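Local atomic coordinates of uncharacterized protein (Listeria monocytogenes, PDB entry 3MAB), a protein that is of unknown function but is a small, mainly helical protein of the TfoX C-terminal domain family, in the helix-hairpin-helix clan. Residues E38-I43 with K79-S84; V29-V34 with G60-I65. The protein carries 2 engineered substitutions. One frame throughout, in Å; residues are numbered along the deposited sequence.

In the fold
From the N terminus the chain runs through helix 14-22 into helix 28-46, the long helix that both contacts share. Contact 2 comes first, near the start of that helix: residues 29-34 meet 60-65 and close a loop of 25 residues where helix 52-63 ends. Contact 1 starts farther along, at 38-43, and closes a loop of 35 residues with 79-84 on helix 72-85. Their segments alternate along the sequence, so the two closures cross. Their centres lie about 15 Å apart, on opposite sides of the chain's centre, and Ala39 packs on Leu31 between them. Together they tie the two later helices to helix 28-46.

Contact 1: residues E38-I43 with K79-S84; sequences EAFLRI and KKFHQS
Phe40 and Leu41 of helix 28-46 meet Phe81 and His82 of helix 72-85 in an all-helical bundle of the TfoX C-terminal domain family. The segments run roughly parallel, their N-to-C directions 26° apart, but their axes come no closer than 12.1 Å. Long side chains bridge the gap, and no hydrogen bond crosses it.

The aromatic part of the contact centres on Phe40. With chi1 at -179°, its ring is swung away from the backbone N and beside the carbonyl carbon, toward the second helix, where Phe40 CZ comes within 3.7 Å of His82 CD2. Phe40 CZ lies at the edge of the imidazole, near its plane, and the rings are inclined at 78°. Leu55 and Leu58 of helix 52-63 pack on Phe40, and Trp44 meets its ring.

Apolar contact continues at Phe81: Phe81 CZ touches Leu41 CG, CD1 and CD2, nearest CG at 3.8 Å, and Leu41 CG approaches the ring at its edge. Phe40 CD2 is a looser neighbour, 4.3 Å from Phe81 CE2.

Some polar groups bond along their own helix. A salt bridge joins Arg42 to Glu38, with Arg42 NH1 2.9 Å from Glu38 OE2 on the anti side of the carboxylate; Arg42 NH2 also reaches Ala23 O, giving the guanidinium a second partner. On the other helix, Ser84 N and OG both grip Lys80 O, from opposite faces of its carbonyl plane.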
ATOM      1  N   GLU B  38     -11.872 -12.079   3.167  1.00 11.04           N
ATOM      2  CA  GLU B  38     -13.163 -11.794   3.819  1.00 10.01           C
ATOM      3  C   GLU B  38     -13.668 -10.391   3.380  1.00 10.47           C
ATOM      4  O   GLU B  38     -14.826 -10.230   3.069  1.00 10.95           O
ATOM      5  CB  GLU B  38     -13.067 -11.848   5.329  1.00 11.01           C
ATOM      6  CG  GLU B  38     -14.433 -11.485   5.936  1.00 17.64           C
ATOM      7  CD  GLU B  38     -14.582 -11.661   7.409  1.00 20.12           C
ATOM      8  OE1 GLU B  38     -13.906 -12.495   8.052  1.00 18.07           O
ATOM      9  OE2 GLU B  38     -15.448 -10.928   7.980  1.00 23.37           O
ATOM     10  N   ALA B  39     -12.795  -9.397   3.364  1.00  9.28           N
ATOM     11  CA  ALA B  39     -13.232  -8.047   2.983  1.00  9.21           C
ATOM     12  C   ALA B  39     -13.772  -8.059   1.545  1.00  8.49           C
ATOM     13  O   ALA B  39     -14.823  -7.494   1.244  1.00  9.77           O
ATOM     14  CB  ALA B  39     -12.106  -7.076   3.156  1.00 10.47           C
ATOM     15  N   PHE B  40     -13.065  -8.747   0.667  1.00  7.16           N
ATOM     16  CA  PHE B  40     -13.496  -8.880  -0.719  1.00  8.29           C
ATOM     17  C   PHE B  40     -14.860  -9.545  -0.788  1.00  7.90           C
ATOM     18  O   PHE B  40     -15.716  -9.062  -1.505  1.00  9.35           O
ATOM     19  CB  PHE B  40     -12.495  -9.654  -1.579  1.00  9.49           C
ATOM     20  CG  PHE B  40     -12.906  -9.783  -2.985  1.00 10.13           C
ATOM     21  CD1 PHE B  40     -12.581  -8.794  -3.873  1.00  9.66           C
ATOM     22  CD2 PHE B  40     -13.637 -10.860  -3.458  1.00 11.07           C
ATOM     23  CE1 PHE B  40     -12.988  -8.837  -5.166  1.00 12.32           C
ATOM     24  CE2 PHE B  40     -14.029 -10.890  -4.800  1.00 13.97           C
ATOM     25  CZ  PHE B  40     -13.684  -9.875  -5.634  1.00 13.94           C
ATOM     26  N   LEU B  41     -15.080 -10.638  -0.051  1.00  9.29           N
ATOM     27  CA  LEU B  41     -16.352 -11.353  -0.107  1.00 10.23           C
ATOM     28  C   LEU B  41     -17.497 -10.406   0.304  1.00 10.75           C
ATOM     29  O   LEU B  41     -18.618 -10.451  -0.222  1.00 11.70           O
ATOM     30  CB  LEU B  41     -16.340 -12.595   0.780  1.00 11.23           C
ATOM     31  CG  LEU B  41     -15.628 -13.794   0.206  1.00 12.80           C
ATOM     32  CD1 LEU B  41     -15.587 -14.862   1.235  1.00 14.58           C
ATOM     33  CD2 LEU B  41     -16.249 -14.305  -1.107  1.00 18.20           C
ATOM     34  N   ARG B  42     -17.223  -9.619   1.335  1.00  9.99           N
ATOM     35  CA  ARG B  42     -18.242  -8.700   1.847  1.00 11.59           C
ATOM     36  C   ARG B  42     -18.645  -7.646   0.790  1.00 12.15           C
ATOM     37  O   ARG B  42     -19.807  -7.312   0.709  1.00 14.92           O
ATOM     38  CB  ARG B  42     -17.795  -8.090   3.184  1.00 11.65           C
ATOM     39  CG  ARG B  42     -17.893  -9.143   4.222  1.00 14.17           C
ATOM     40  CD  ARG B  42     -17.221  -8.980   5.543  1.00 19.70           C
ATOM     41  NE  ARG B  42     -17.799  -7.900   6.289  1.00 22.45           N
ATOM     42  CZ  ARG B  42     -17.488  -7.572   7.546  1.00 22.77           C
ATOM     43  NH1 ARG B  42     -16.674  -8.298   8.278  1.00 21.16           N
ATOM     44  NH2 ARG B  42     -18.024  -6.482   8.082  1.00 21.92           N
ATOM     45  N   ILE B  43     -17.680  -7.117   0.063  1.00 10.66           N
ATOM     46  CA  ILE B  43     -17.976  -6.147  -0.966  1.00 11.74           C
ATOM     47  C   ILE B  43     -18.596  -6.802  -2.188  1.00 12.14           C
ATOM     48  O   ILE B  43     -19.482  -6.229  -2.797  1.00 14.04           O
ATOM     49  CB  ILE B  43     -16.788  -5.207  -1.309  1.00 11.91           C
ATOM     50  CG1 ILE B  43     -15.544  -5.879  -1.839  1.00 15.87           C
ATOM     51  CG2 ILE B  43     -16.373  -4.446  -0.042  1.00 14.29           C
ATOM     52  CD1 ILE B  43     -14.425  -4.808  -2.361  1.00 17.44           C
ATOM     53  N   LYS B  79      -5.659 -15.200  -6.998  1.00 10.61           N
ATOM     54  CA  LYS B  79      -6.282 -15.568  -8.287  1.00 11.91           C
ATOM     55  C   LYS B  79      -7.049 -16.876  -8.184  1.00 11.62           C
ATOM     56  O   LYS B  79      -8.180 -16.985  -8.726  1.00 12.00           O
ATOM     57  CB  LYS B  79      -5.223 -15.680  -9.373  1.00 13.53           C
ATOM     58  CG  LYS B  79      -5.826 -15.913 -10.691  1.00 21.71           C
ATOM     59  CD  LYS B  79      -4.809 -15.930 -11.836  1.00 27.88           C
ATOM     60  CE  LYS B  79      -4.461 -14.531 -12.328  1.00 29.97           C
ATOM     61  NZ  LYS B  79      -3.963 -14.533 -13.744  1.00 34.89           N
ATOM     62  N   LYS B  80      -6.503 -17.854  -7.499  1.00 11.56           N
ATOM     63  CA  LYS B  80      -7.211 -19.133  -7.345  1.00 14.23           C
ATOM     64  C   LYS B  80      -8.525 -18.890  -6.610  1.00 13.34           C
ATOM     65  O   LYS B  80      -9.544 -19.465  -6.960  1.00 12.99           O
ATOM     66  CB  LYS B  80      -6.357 -20.132  -6.605  1.00 15.34           C
ATOM     67  CG  LYS B  80      -5.216 -20.637  -7.365  1.00 22.02           C
ATOM     68  CD  LYS B  80      -5.490 -20.977  -8.842  1.00 28.55           C
ATOM     69  CE  LYS B  80      -4.277 -20.564  -9.726  1.00 31.99           C
ATOM     70  NZ  LYS B  80      -3.914 -19.100  -9.602  1.00 28.85           N
ATOM     71  N   PHE B  81      -8.516 -18.109  -5.564  1.00 11.08           N
ATOM     72  CA  PHE B  81      -9.711 -17.773  -4.762  1.00 10.61           C
ATOM     73  C   PHE B  81     -10.724 -17.068  -5.641  1.00  9.72           C
ATOM     74  O   PHE B  81     -11.882 -17.482  -5.736  1.00 10.13           O
ATOM     75  CB  PHE B  81      -9.301 -16.969  -3.552  1.00 10.57           C
ATOM     76  CG  PHE B  81     -10.434 -16.332  -2.812  1.00 13.31           C
ATOM     77  CD1 PHE B  81     -11.377 -17.091  -2.113  1.00 18.17           C
ATOM     78  CD2 PHE B  81     -10.579 -14.991  -2.843  1.00 16.48           C
ATOM     79  CE1 PHE B  81     -12.398 -16.476  -1.430  1.00 16.87           C
ATOM     80  CE2 PHE B  81     -11.613 -14.370  -2.158  1.00 19.92           C
ATOM     81  CZ  PHE B  81     -12.494 -15.129  -1.455  1.00 17.94           C
ATOM     82  N   HIS B  82     -10.312 -16.070  -6.378  1.00  9.62           N
ATOM     83  CA  HIS B  82     -11.221 -15.320  -7.166  1.00 10.35           C
ATOM     84  C   HIS B  82     -11.833 -16.178  -8.269  1.00 11.09           C
ATOM     85  O   HIS B  82     -13.032 -16.107  -8.527  1.00 11.54           O
ATOM     86  CB  HIS B  82     -10.536 -14.108  -7.775  1.00 10.54           C
ATOM     87  CG  HIS B  82     -11.475 -13.231  -8.507  1.00 11.54           C
ATOM     88  ND1 HIS B  82     -11.520 -13.198  -9.884  1.00 15.61           N
ATOM     89  CD2 HIS B  82     -12.432 -12.379  -8.082  1.00 17.35           C
ATOM     90  CE1 HIS B  82     -12.467 -12.351 -10.271  1.00 15.30           C
ATOM     91  NE2 HIS B  82     -13.055 -11.865  -9.199  1.00 15.20           N
ATOM     92  N   GLN B  83     -11.021 -16.980  -8.916  1.00 10.55           N
ATOM     93  CA  GLN B  83     -11.511 -17.871  -9.963  1.00 11.16           C
ATOM     94  C   GLN B  83     -12.563 -18.780  -9.375  1.00 10.00           C
ATOM     95  O   GLN B  83     -13.609 -19.012 -10.012  1.00 11.86           O
ATOM     96  CB  GLN B  83     -10.392 -18.694 -10.579  1.00 12.39           C
ATOM     97  CG  GLN B  83      -9.507 -17.910 -11.510  1.00 15.65           C
ATOM     98  CD  GLN B  83      -8.202 -18.639 -11.876  1.00 23.93           C
ATOM     99  OE1 GLN B  83      -7.916 -19.732 -11.384  1.00 28.85           O
ATOM    100  NE2 GLN B  83      -7.411 -18.032 -12.770  1.00 31.41           N
ATOM    101  N   SER B  84     -12.337 -19.342  -8.198  1.00 10.92           N
ATOM    102  CA  SER B  84     -13.304 -20.265  -7.559  1.00 11.21           C
ATOM    103  C   SER B  84     -14.606 -19.541  -7.287  1.00 12.57           C
ATOM    104  O   SER B  84     -15.681 -20.129  -7.456  1.00 12.61           O
ATOM    105  CB  SER B  84     -12.708 -20.827  -6.269  1.00 13.01           C
ATOM    106  OG  SER B  84     -11.476 -21.467  -6.555  1.00 16.02           O
TER

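Contact 2: residues V29-V34 with G60-I65; sequences VELKDV and GAVQGI. Engineered in segment 29-34: Val29 (natural residue Gly).
With CG turned anti to the backbone N (chi1 176°), Leu31 extends from helix 28-46 toward the end of helix 52-63, where Val62 places CG2 beside its own backbone N (chi1 170° for CG1). These settings bring branch against branch: Val62 CG2 rests 3.9 Å from Leu31 CG. The same methyl also lies 4.1 Å from Leu31 O, so it touches backbone as well as side chain. Leu31 CD2 meets the methyl of Ala61, 4.0 Å from Ala61 CB.

The helices approach closely here, Lys32 CA and Val62 CA being 5.4 Å apart. Lys32 borders the patch loosely, its CA 4.5 Å from Val62 CG2, and its amine lies farther off. The loop residue Ile12 packs on both Leu31 and Ala61, which are buried, and Ile25 packs on Leu31.

Gly64 is the first residue to depart from helical backbone angles, with a positive phi of 70°, and two backbone bonds fold back into the last turn, from Gly64 N to Ala61 O and from Ile65 N to Gly60 O. The contact thus joins a small apolar helix-helix interface to a C-terminal Schellman motif.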
ATOM      1  N   VAL B  29      -7.564  -0.978  10.894  1.00 16.68           N
ATOM      2  CA  VAL B  29      -7.476  -2.090  11.899  1.00 18.14           C
ATOM      3  C   VAL B  29      -8.543  -3.139  11.601  1.00 16.27           C
ATOM      4  O   VAL B  29      -8.264  -4.351  11.564  1.00 16.49           O
ATOM      5  CB  VAL B  29      -7.575  -1.571  13.394  1.00 19.93           C
ATOM      6  CG1 VAL B  29      -6.346  -0.717  13.813  1.00 21.73           C
ATOM      7  CG2 VAL B  29      -8.801  -0.850  13.619  1.00 24.42           C
ATOM      8  N   GLU B  30      -9.743  -2.654  11.268  1.00 15.07           N
ATOM      9  CA  GLU B  30     -10.816  -3.574  10.909  1.00 14.52           C
ATOM     10  C   GLU B  30     -10.520  -4.377   9.623  1.00 13.33           C
ATOM     11  O   GLU B  30     -10.791  -5.588   9.549  1.00 13.41           O
ATOM     12  CB  GLU B  30     -12.136  -2.822  10.779  1.00 15.55           C
ATOM     13  CG  GLU B  30     -12.752  -2.396  12.133  1.00 18.69           C
ATOM     14  CD  GLU B  30     -13.957  -1.532  12.032  1.00 22.77           C
ATOM     15  OE1 GLU B  30     -14.762  -1.622  11.058  1.00 24.41           O
ATOM     16  OE2 GLU B  30     -14.126  -0.731  12.987  1.00 30.50           O
ATOM     17  N   LEU B  31      -9.906  -3.731   8.652  1.00 10.41           N
ATOM     18  CA  LEU B  31      -9.471  -4.426   7.452  1.00 10.04           C
ATOM     19  C   LEU B  31      -8.420  -5.469   7.727  1.00 11.16           C
ATOM     20  O   LEU B  31      -8.528  -6.591   7.224  1.00 12.51           O
ATOM     21  CB  LEU B  31      -9.017  -3.477   6.348  1.00  9.88           C
ATOM     22  CG  LEU B  31      -8.450  -4.061   5.067  1.00 11.06           C
ATOM     23  CD1 LEU B  31      -9.440  -4.879   4.343  1.00 11.05           C
ATOM     24  CD2 LEU B  31      -7.943  -2.954   4.161  1.00 12.43           C
ATOM     25  N   LYS B  32      -7.389  -5.124   8.508  1.00 12.30           N
ATOM     26  CA  LYS B  32      -6.357  -6.095   8.817  1.00 14.60           C
ATOM     27  C   LYS B  32      -6.988  -7.276   9.543  1.00 15.34           C
ATOM     28  O   LYS B  32      -6.603  -8.434   9.250  1.00 18.11           O
ATOM     29  CB  LYS B  32      -5.269  -5.464   9.677  1.00 17.16           C
ATOM     30  CG  LYS B  32      -4.099  -6.454   9.986  1.00 19.51           C
ATOM     31  CD  LYS B  32      -3.024  -5.820  10.777  1.00 22.89           C
ATOM     32  CE  LYS B  32      -1.989  -6.889  11.183  1.00 25.70           C
ATOM     33  NZ  LYS B  32      -2.562  -7.834  12.226  1.00 25.85           N
ATOM     34  N   ASP B  33      -7.867  -6.983  10.494  1.00 15.25           N
ATOM     35  CA  ASP B  33      -8.474  -8.010  11.382  1.00 17.61           C
ATOM     36  C   ASP B  33      -9.221  -9.040  10.532  1.00 17.46           C
ATOM     37  O   ASP B  33      -9.256 -10.252  10.855  1.00 19.75           O
ATOM     38  CB  ASP B  33      -9.524  -7.428  12.365  1.00 19.03           C
ATOM     39  CG  ASP B  33      -8.980  -6.644  13.568  1.00 26.69           C
ATOM     40  OD1 ASP B  33      -9.793  -5.908  14.194  1.00 34.12           O
ATOM     41  OD2 ASP B  33      -7.839  -6.795  13.922  1.00 25.21           O
ATOM     42  N   VAL B  34      -9.922  -8.615   9.498  1.00 14.57           N
ATOM     43  CA  VAL B  34     -10.662  -9.585   8.683  1.00 14.90           C
ATOM     44  C   VAL B  34      -9.875 -10.132   7.500  1.00 13.31           C
ATOM     45  O   VAL B  34     -10.127 -11.262   7.054  1.00 14.62           O
ATOM     46  CB  VAL B  34     -11.999  -9.061   8.194  1.00 16.56           C
ATOM     47  CG1 VAL B  34     -12.885  -8.621   9.375  1.00 19.14           C
ATOM     48  CG2 VAL B  34     -11.878  -7.965   7.206  1.00 13.96           C
ATOM     49  N   GLY B  60      -2.767  -5.863  -0.780  1.00  9.85           N
ATOM     50  CA  GLY B  60      -1.681  -4.913  -0.714  1.00 11.18           C
ATOM     51  C   GLY B  60      -1.917  -3.934   0.451  1.00 11.15           C
ATOM     52  O   GLY B  60      -0.998  -3.634   1.205  1.00 13.82           O
ATOM     53  N   ALA B  61      -3.131  -3.483   0.633  1.00 11.03           N
ATOM     54  CA  ALA B  61      -3.434  -2.599   1.780  1.00 11.45           C
ATOM     55  C   ALA B  61      -3.098  -3.259   3.119  1.00 12.47           C
ATOM     56  O   ALA B  61      -2.450  -2.643   3.985  1.00 15.97           O
ATOM     57  CB  ALA B  61      -4.898  -2.138   1.732  1.00 11.89           C
ATOM     58  N   VAL B  62      -3.521  -4.505   3.276  1.00 12.84           N
ATOM     59  CA  VAL B  62      -3.251  -5.290   4.478  1.00 14.69           C
ATOM     60  C   VAL B  62      -1.758  -5.420   4.741  1.00 16.39           C
ATOM     61  O   VAL B  62      -1.288  -5.290   5.894  1.00 19.61           O
ATOM     62  CB  VAL B  62      -3.946  -6.672   4.403  1.00 15.18           C
ATOM     63  CG1 VAL B  62      -3.473  -7.608   5.529  1.00 20.93           C
ATOM     64  CG2 VAL B  62      -5.516  -6.497   4.426  1.00 17.38           C
ATOM     65  N   GLN B  63      -0.995  -5.640   3.676  1.00 14.45           N
ATOM     66  CA  GLN B  63       0.453  -5.804   3.771  1.00 15.54           C
ATOM     67  C   GLN B  63       1.189  -4.517   3.822  1.00 17.05           C
ATOM     68  O   GLN B  63       2.412  -4.512   4.015  1.00 19.85           O
ATOM     69  CB  GLN B  63       0.978  -6.667   2.607  1.00 13.83           C
ATOM     70  CG  GLN B  63       0.545  -8.071   2.743  1.00 14.77           C
ATOM     71  CD  GLN B  63       1.315  -9.001   1.835  1.00 15.27           C
ATOM     72  OE1 GLN B  63       2.507  -8.740   1.566  1.00 17.28           O
ATOM     73  NE2 GLN B  63       0.692 -10.075   1.373  1.00 14.70           N
ATOM     74  N   GLY B  64       0.511  -3.386   3.630  1.00 15.69           N
ATOM     75  CA  GLY B  64       1.190  -2.111   3.578  1.00 16.88           C
ATOM     76  C   GLY B  64       2.064  -1.823   2.363  1.00 17.55           C
ATOM     77  O   GLY B  64       3.052  -1.066   2.434  1.00 20.70           O
ATOM     78  N   ILE B  65       1.660  -2.345   1.207  1.00 16.97           N
ATOM     79  CA  ILE B  65       2.422  -2.200  -0.033  1.00 16.60           C
ATOM     80  C   ILE B  65       1.548  -1.942  -1.241  1.00 16.36           C
ATOM     81  O   ILE B  65       0.412  -2.404  -1.249  1.00 14.51           O
ATOM     82  CB  ILE B  65       3.322  -3.429  -0.326  1.00 17.05           C
ATOM     83  CG1 ILE B  65       2.500  -4.677  -0.562  1.00 15.43           C
ATOM     84  CG2 ILE B  65       4.310  -3.681   0.809  1.00 21.74           C
ATOM     85  CD1 ILE B  65       3.335  -5.934  -0.995  1.00 18.53           C
TER